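Local coordinates for MREC protein (PDB 2J5U) that is probably involved in forming and maintaining bacterial cell shape, at residues L158-Q163 / T207-P212; Q174-S179 / G192-V197. One frame throughout, in Å; residues are numbered along the deposited sequence.

Contact 1 of 2, residues L158-Q163 / T207-P212; sequences LLELKQ and TAFIKP
The ring of Phe209 and the carboxylate of Glu160 lie side by side and point the same way from their strands, their planes 30° apart. CG of Phe209 stands opposite the carbonyl carbon (chi1 -65°), which sets the ring beside the Glu160 methylene: CG of Glu160 approaches it obliquely, 3.6 Å from CE2 of Phe209. OE1 of Glu160 comes 3.7 Å from CG2 of Thr207, the two side chains slanting across each other. Leu158 meets the root of the Phe209 side chain, not its ring: CD1 of Leu158 lies 3.7 Å from CB of Phe209, the two crossing at about a right angle. Lys196 of the next strand adds a cation-pi contact to the same ring. On the face of Leu159, Leu161, Ala208 and Ile210 the side chains that meet are apolar. CD1 of Leu161 meets CD1 of Ile210 at 3.5 Å, and CD2 of Leu159 reaches CB of Pro212 at 3.9 Å. Ile149 of strand 145-153 packs on Leu159, Leu161 and Ile210, consistent with the burial of this face. Leu159 and Ile210 form a hydrogen-bonded pair, N of Leu159 2.7 Å from O of Ile210, with a return bond. Leu161 and Ala208 exchange a second pair, flanking the non-hydrogen-bonded Glu160-Phe209 pair. Strand directions 143° apart fit neighbouring antiparallel strands in the twisted wall of a closed beta-barrel, here the MreC barrel core.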
ATOM      1  N   LEU A 158      72.305  -8.776 -39.886  1.00 65.57           N
ATOM      2  CA  LEU A 158      71.266  -8.367 -38.949  1.00 63.21           C
ATOM      3  C   LEU A 158      70.780  -6.917 -39.031  1.00 62.27           C
ATOM      4  O   LEU A 158      71.555  -5.984 -39.264  1.00 60.81           O
ATOM      5  CB  LEU A 158      71.725  -8.648 -37.518  1.00 61.79           C
ATOM      6  CG  LEU A 158      72.000 -10.116 -37.195  1.00 62.01           C
ATOM      7  CD1 LEU A 158      72.406 -10.248 -35.742  1.00 60.04           C
ATOM      8  CD2 LEU A 158      70.764 -10.952 -37.483  1.00 60.56           C
ATOM      9  N   LEU A 159      69.477  -6.757 -38.814  1.00 60.97           N
ATOM     10  CA  LEU A 159      68.800  -5.467 -38.811  1.00 59.11           C
ATOM     11  C   LEU A 159      68.848  -4.921 -37.384  1.00 60.52           C
ATOM     12  O   LEU A 159      68.755  -5.693 -36.424  1.00 59.97           O
ATOM     13  CB  LEU A 159      67.343  -5.654 -39.223  1.00 56.73           C
ATOM     14  CG  LEU A 159      66.820  -5.264 -40.608  1.00 56.59           C
ATOM     15  CD1 LEU A 159      67.950  -4.902 -41.546  1.00 53.86           C
ATOM     16  CD2 LEU A 159      65.988  -6.423 -41.150  1.00 55.26           C
ATOM     17  N   GLU A 160      69.000  -3.604 -37.245  1.00 61.72           N
ATOM     18  CA  GLU A 160      69.040  -2.959 -35.931  1.00 64.64           C
ATOM     19  C   GLU A 160      67.683  -2.395 -35.507  1.00 64.15           C
ATOM     20  O   GLU A 160      67.135  -1.519 -36.169  1.00 65.73           O
ATOM     21  CB  GLU A 160      70.044  -1.805 -35.914  1.00 68.02           C
ATOM     22  CG  GLU A 160      71.453  -2.180 -35.507  1.00 75.63           C
ATOM     23  CD  GLU A 160      72.255  -0.970 -35.034  1.00 80.85           C
ATOM     24  OE1 GLU A 160      71.895  -0.398 -33.977  1.00 83.49           O
ATOM     25  OE2 GLU A 160      73.237  -0.588 -35.715  1.00 82.94           O
ATOM     26  N   LEU A 161      67.147  -2.889 -34.398  1.00 63.45           N
ATOM     27  CA  LEU A 161      65.874  -2.400 -33.880  1.00 62.88           C
ATOM     28  C   LEU A 161      66.259  -1.467 -32.751  1.00 63.25           C
ATOM     29  O   LEU A 161      66.676  -1.922 -31.694  1.00 63.78           O
ATOM     30  CB  LEU A 161      65.049  -3.546 -33.316  1.00 62.07           C
ATOM     31  CG  LEU A 161      63.538  -3.402 -33.459  1.00 60.88           C
ATOM     32  CD1 LEU A 161      62.880  -4.386 -32.519  1.00 59.37           C
ATOM     33  CD2 LEU A 161      63.098  -1.984 -33.153  1.00 59.69           C
ATOM     34  N   LYS A 162      66.127  -0.167 -32.974  1.00 63.89           N
ATOM     35  CA  LYS A 162      66.515   0.815 -31.966  1.00 64.87           C
ATOM     36  C   LYS A 162      65.361   1.429 -31.183  1.00 65.66           C
ATOM     37  O   LYS A 162      64.222   1.493 -31.654  1.00 66.36           O
ATOM     38  CB  LYS A 162      67.299   1.959 -32.616  1.00 64.60           C
ATOM     39  CG  LYS A 162      68.476   1.546 -33.478  1.00 64.92           C
ATOM     40  CD  LYS A 162      69.098   2.768 -34.136  1.00 64.31           C
ATOM     41  CE  LYS A 162      70.292   2.399 -35.003  1.00 66.62           C
ATOM     42  NZ  LYS A 162      70.884   3.603 -35.649  1.00 68.01           N
ATOM     43  N   GLN A 163      65.680   1.884 -29.978  1.00 66.12           N
ATOM     44  CA  GLN A 163      64.725   2.550 -29.103  1.00 66.39           C
ATOM     45  C   GLN A 163      63.615   1.768 -28.443  1.00 66.15           C
ATOM     46  O   GLN A 163      62.498   2.265 -28.333  1.00 65.13           O
ATOM     47  CB  GLN A 163      64.111   3.725 -29.836  1.00 68.41           C
ATOM     48  CG  GLN A 163      65.066   4.853 -29.956  1.00 71.84           C
ATOM     49  CD  GLN A 163      64.480   6.015 -30.694  1.00 74.46           C
ATOM     50  OE1 GLN A 163      64.328   5.980 -31.919  1.00 72.76           O
ATOM     51  NE2 GLN A 163      64.136   7.065 -29.954  1.00 76.36           N
ATOM     52  N   THR A 207      68.456  -2.168 -27.717  1.00 70.99           N
ATOM     53  CA  THR A 207      68.574  -2.337 -29.148  1.00 68.87           C
ATOM     54  C   THR A 207      68.585  -3.820 -29.410  1.00 68.28           C
ATOM     55  O   THR A 207      69.337  -4.556 -28.783  1.00 69.55           O
ATOM     56  CB  THR A 207      69.882  -1.734 -29.676  1.00 69.19           C
ATOM     57  OG1 THR A 207      69.952  -0.353 -29.304  1.00 69.40           O
ATOM     58  CG2 THR A 207      69.946  -1.849 -31.195  1.00 69.50           C
ATOM     59  N   ALA A 208      67.730  -4.267 -30.316  1.00 66.74           N
ATOM     60  CA  ALA A 208      67.692  -5.674 -30.656  1.00 65.39           C
ATOM     61  C   ALA A 208      68.248  -5.818 -32.064  1.00 65.42           C
ATOM     62  O   ALA A 208      68.138  -4.908 -32.888  1.00 64.75           O
ATOM     63  CB  ALA A 208      66.267  -6.195 -30.598  1.00 64.56           C
ATOM     64  N   PHE A 209      68.878  -6.951 -32.330  1.00 65.06           N
ATOM     65  CA  PHE A 209      69.415  -7.207 -33.650  1.00 64.06           C
ATOM     66  C   PHE A 209      68.507  -8.273 -34.209  1.00 64.74           C
ATOM     67  O   PHE A 209      68.202  -9.267 -33.545  1.00 64.97           O
ATOM     68  CB  PHE A 209      70.873  -7.627 -33.550  1.00 62.38           C
ATOM     69  CG  PHE A 209      71.747  -6.537 -33.032  1.00 61.18           C
ATOM     70  CD1 PHE A 209      71.824  -6.281 -31.668  1.00 62.52           C
ATOM     71  CD2 PHE A 209      72.406  -5.684 -33.909  1.00 62.12           C
ATOM     72  CE1 PHE A 209      72.546  -5.183 -31.186  1.00 62.42           C
ATOM     73  CE2 PHE A 209      73.132  -4.583 -33.442  1.00 61.54           C
ATOM     74  CZ  PHE A 209      73.200  -4.332 -32.080  1.00 61.01           C
ATOM     75  N   ILE A 210      68.055  -8.044 -35.432  1.00 65.12           N
ATOM     76  CA  ILE A 210      67.091  -8.932 -36.031  1.00 64.66           C
ATOM     77  C   ILE A 210      67.481  -9.635 -37.309  1.00 64.58           C
ATOM     78  O   ILE A 210      68.135  -9.068 -38.181  1.00 63.99           O
ATOM     79  CB  ILE A 210      65.788  -8.138 -36.223  1.00 65.47           C
ATOM     80  CG1 ILE A 210      65.306  -7.687 -34.837  1.00 67.09           C
ATOM     81  CG2 ILE A 210      64.736  -8.969 -36.954  1.00 64.54           C
ATOM     82  CD1 ILE A 210      64.207  -6.661 -34.857  1.00 71.17           C
ATOM     83  N   LYS A 211      67.061 -10.892 -37.399  1.00 65.02           N
ATOM     84  CA  LYS A 211      67.321 -11.719 -38.564  1.00 65.50           C
ATOM     85  C   LYS A 211      66.135 -11.589 -39.510  1.00 63.37           C
ATOM     86  O   LYS A 211      65.061 -12.123 -39.241  1.00 65.30           O
ATOM     87  CB  LYS A 211      67.473 -13.175 -38.140  1.00 69.05           C
ATOM     88  CG  LYS A 211      67.625 -14.135 -39.300  1.00 73.86           C
ATOM     89  CD  LYS A 211      67.531 -15.569 -38.819  1.00 78.46           C
ATOM     90  CE  LYS A 211      67.581 -16.540 -39.994  1.00 81.95           C
ATOM     91  NZ  LYS A 211      67.385 -17.956 -39.554  1.00 85.01           N
ATOM     92  N   PRO A 212      66.310 -10.875 -40.631  1.00 60.04           N
ATOM     93  CA  PRO A 212      65.187 -10.736 -41.551  1.00 59.22           C
ATOM     94  C   PRO A 212      64.644 -12.087 -41.942  1.00 60.17           C
ATOM     95  O   PRO A 212      65.407 -13.030 -42.151  1.00 59.90           O
ATOM     96  CB  PRO A 212      65.792  -9.976 -42.729  1.00 56.94           C
ATOM     97  CG  PRO A 212      67.222 -10.332 -42.673  1.00 56.69           C
ATOM     98  CD  PRO A 212      67.530 -10.291 -41.207  1.00 59.20           C
TER

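Contact 2 of 2, residues Q174-S179 / G192-V197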
ATOM      1  N   GLN A 174      61.501 -13.689 -30.529  1.00 67.17           N
ATOM      2  CA  GLN A 174      60.288 -12.886 -30.609  1.00 66.59           C
ATOM      3  C   GLN A 174      60.169 -12.334 -32.021  1.00 65.10           C
ATOM      4  O   GLN A 174      61.170 -11.959 -32.648  1.00 64.08           O
ATOM      5  CB  GLN A 174      60.322 -11.732 -29.604  1.00 67.32           C
ATOM      6  CG  GLN A 174      60.450 -12.161 -28.155  1.00 69.53           C
ATOM      7  CD  GLN A 174      60.223 -11.014 -27.192  1.00 71.12           C
ATOM      8  OE1 GLN A 174      59.099 -10.534 -27.040  1.00 72.60           O
ATOM      9  NE2 GLN A 174      61.293 -10.562 -26.542  1.00 71.19           N
ATOM     10  N   LYS A 175      58.943 -12.294 -32.524  1.00 63.61           N
ATOM     11  CA  LYS A 175      58.706 -11.797 -33.863  1.00 61.31           C
ATOM     12  C   LYS A 175      58.578 -10.285 -33.890  1.00 59.65           C
ATOM     13  O   LYS A 175      58.082  -9.667 -32.945  1.00 59.38           O
ATOM     14  CB  LYS A 175      57.466 -12.465 -34.434  1.00 61.59           C
ATOM     15  CG  LYS A 175      57.556 -13.952 -34.227  1.00 65.63           C
ATOM     16  CD  LYS A 175      56.775 -14.754 -35.228  1.00 68.59           C
ATOM     17  CE  LYS A 175      56.921 -16.226 -34.887  1.00 70.58           C
ATOM     18  NZ  LYS A 175      56.252 -17.082 -35.888  1.00 74.65           N
ATOM     19  N   VAL A 176      59.069  -9.700 -34.976  1.00 57.10           N
ATOM     20  CA  VAL A 176      59.024  -8.261 -35.176  1.00 54.59           C
ATOM     21  C   VAL A 176      58.177  -7.996 -36.411  1.00 52.95           C
ATOM     22  O   VAL A 176      58.353  -8.629 -37.450  1.00 51.92           O
ATOM     23  CB  VAL A 176      60.448  -7.683 -35.370  1.00 54.32           C
ATOM     24  CG1 VAL A 176      60.374  -6.202 -35.688  1.00 54.27           C
ATOM     25  CG2 VAL A 176      61.262  -7.898 -34.112  1.00 52.89           C
ATOM     26  N   VAL A 177      57.238  -7.067 -36.290  1.00 53.08           N
ATOM     27  CA  VAL A 177      56.358  -6.740 -37.405  1.00 52.31           C
ATOM     28  C   VAL A 177      56.244  -5.236 -37.578  1.00 50.87           C
ATOM     29  O   VAL A 177      56.709  -4.477 -36.741  1.00 51.67           O
ATOM     30  CB  VAL A 177      54.938  -7.329 -37.187  1.00 53.66           C
ATOM     31  CG1 VAL A 177      55.021  -8.826 -37.036  1.00 52.66           C
ATOM     32  CG2 VAL A 177      54.298  -6.717 -35.957  1.00 53.34           C
ATOM     33  N   THR A 178      55.632  -4.813 -38.674  1.00 50.03           N
ATOM     34  CA  THR A 178      55.460  -3.397 -38.932  1.00 50.44           C
ATOM     35  C   THR A 178      54.362  -2.863 -38.027  1.00 50.85           C
ATOM     36  O   THR A 178      53.341  -3.513 -37.824  1.00 52.24           O
ATOM     37  CB  THR A 178      55.083  -3.142 -40.390  1.00 50.45           C
ATOM     38  OG1 THR A 178      53.991  -3.986 -40.756  1.00 51.73           O
ATOM     39  CG2 THR A 178      56.259  -3.432 -41.295  1.00 48.70           C
ATOM     40  N   SER A 179      54.583  -1.676 -37.476  1.00 50.51           N
ATOM     41  CA  SER A 179      53.621  -1.046 -36.580  1.00 48.45           C
ATOM     42  C   SER A 179      52.625  -0.159 -37.321  1.00 48.43           C
ATOM     43  O   SER A 179      51.531   0.101 -36.832  1.00 50.36           O
ATOM     44  CB  SER A 179      54.358  -0.199 -35.553  1.00 49.44           C
ATOM     45  OG  SER A 179      54.978   0.922 -36.157  1.00 51.88           O
ATOM     46  N   GLY A 192      61.136  -9.891 -39.106  1.00 60.62           N
ATOM     47  CA  GLY A 192      62.156 -10.856 -38.743  1.00 60.59           C
ATOM     48  C   GLY A 192      62.087 -11.335 -37.308  1.00 61.49           C
ATOM     49  O   GLY A 192      61.059 -11.211 -36.649  1.00 62.19           O
ATOM     50  N   THR A 193      63.204 -11.856 -36.811  1.00 62.62           N
ATOM     51  CA  THR A 193      63.271 -12.400 -35.463  1.00 62.90           C
ATOM     52  C   THR A 193      64.354 -11.787 -34.599  1.00 63.80           C
ATOM     53  O   THR A 193      65.459 -11.545 -35.076  1.00 65.20           O
ATOM     54  CB  THR A 193      63.525 -13.903 -35.540  1.00 63.23           C
ATOM     55  OG1 THR A 193      62.364 -14.546 -36.075  1.00 64.66           O
ATOM     56  CG2 THR A 193      63.854 -14.469 -34.175  1.00 64.69           C
ATOM     57  N   ILE A 194      64.050 -11.532 -33.326  1.00 65.01           N
ATOM     58  CA  ILE A 194      65.081 -10.984 -32.451  1.00 66.24           C
ATOM     59  C   ILE A 194      66.117 -12.081 -32.358  1.00 68.68           C
ATOM     60  O   ILE A 194      65.789 -13.255 -32.190  1.00 69.49           O
ATOM     61  CB  ILE A 194      64.581 -10.670 -31.033  1.00 64.82           C
ATOM     62  CG1 ILE A 194      63.628  -9.479 -31.063  1.00 65.12           C
ATOM     63  CG2 ILE A 194      65.763 -10.352 -30.135  1.00 62.14           C
ATOM     64  CD1 ILE A 194      63.147  -9.048 -29.696  1.00 64.73           C
ATOM     65  N   GLU A 195      67.374 -11.702 -32.472  1.00 71.31           N
ATOM     66  CA  GLU A 195      68.434 -12.678 -32.436  1.00 73.47           C
ATOM     67  C   GLU A 195      69.366 -12.355 -31.295  1.00 74.31           C
ATOM     68  O   GLU A 195      69.839 -13.245 -30.599  1.00 75.58           O
ATOM     69  CB  GLU A 195      69.190 -12.622 -33.759  1.00 75.86           C
ATOM     70  CG  GLU A 195      70.287 -13.638 -33.920  1.00 80.86           C
ATOM     71  CD  GLU A 195      69.748 -15.042 -33.987  1.00 84.47           C
ATOM     72  OE1 GLU A 195      68.736 -15.259 -34.697  1.00 86.70           O
ATOM     73  OE2 GLU A 195      70.341 -15.928 -33.334  1.00 86.38           O
ATOM     74  N   LYS A 196      69.605 -11.066 -31.101  1.00 74.96           N
ATOM     75  CA  LYS A 196      70.519 -10.586 -30.074  1.00 75.34           C
ATOM     76  C   LYS A 196      69.902  -9.334 -29.445  1.00 75.76           C
ATOM     77  O   LYS A 196      69.159  -8.607 -30.104  1.00 75.68           O
ATOM     78  CB  LYS A 196      71.853 -10.244 -30.754  1.00 76.47           C
ATOM     79  CG  LYS A 196      73.101 -10.311 -29.898  1.00 78.07           C
ATOM     80  CD  LYS A 196      74.376  -9.973 -30.705  1.00 79.72           C
ATOM     81  CE  LYS A 196      74.500  -8.477 -31.025  1.00 82.12           C
ATOM     82  NZ  LYS A 196      75.741  -8.106 -31.792  1.00 83.27           N
ATOM     83  N   VAL A 197      70.201  -9.086 -28.174  1.00 76.14           N
ATOM     84  CA  VAL A 197      69.679  -7.905 -27.485  1.00 76.62           C
ATOM     85  C   VAL A 197      70.768  -7.250 -26.644  1.00 77.70           C
ATOM     86  O   VAL A 197      71.609  -7.934 -26.072  1.00 78.86           O
ATOM     87  CB  VAL A 197      68.516  -8.252 -26.532  1.00 75.36           C
ATOM     88  CG1 VAL A 197      68.054  -6.996 -25.821  1.00 73.21           C
ATOM     89  CG2 VAL A 197      67.367  -8.879 -27.299  1.00 75.11           C
TER
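Two first torsions set the apolar part of this contact: Ile194 holds CG1 opposite its carbonyl carbon (chi1 -70°), which carries CD1 back alongside Gln174, and in Val176 CG1 is anti to the backbone N (chi1 175°), which leaves CG2 beside that N and turned to the isoleucine. As a result CD1 of Ile194 lies 3.9 Å from CB of Gln174, the two side chains running side by side in the same direction. Val176 instead crosses Ile194 at about a right angle, and the 4.2 Å between CG2 of Val176 and CG1 of Ile194 marks a light touch. The main chain supplies the firmer evidence of pairing. N of Ile194 is 3.0 Å from O of Gln174, with an angle of 168° at the hydrogen, and the donor lies in the carbonyl plane. N of Val176 also binds O of Gly192 at 3.0 Å, but this donor is tilted out of the carbonyl plane. The return bond, from Gly192 N to Val176 O, is weak at 3.5 Å, so the Val176-Gly192 pair rests mainly on the bond from Val176 N. Lys175 and Thr193 form the non-hydrogen-bonded pair between these bonds. The two roughly antiparallel strands belong to one beta hairpin. Strand 135-139 flanks 175-178 and sends Val139 against Gln174 and Ile194, and Ala137 against Val176. Ile210 of strand 205-212 also packs on Val176, while Lys175 NZ forms a salt bridge with Glu42, on helix 31-58 of the second subunit.

Overall arrangement
The two contacts belong to one closed, antiparallel six-stranded barrel, with centres about 7 Å apart. Contact 2 falls wholly within the chain between the two segments of contact 1, but in the sheet 205-212 lies between 158-165 and 190-199. The seam joining the contacts is therefore the 205-212/190-199 pairing, where Phe209 O probably accepts a hydrogen bond from Glu195 N and Phe209 N probably bonds Lys196 O; two residues thus stand opposite the single Phe209, as in a classic beta bulge. Ile210 CD1 also packs on Val176 CG2, 3.3 Å away. Together the contacts bind four strands of one of the chain's two barrels, and contact 2 lies where the second subunit's helix reaches it.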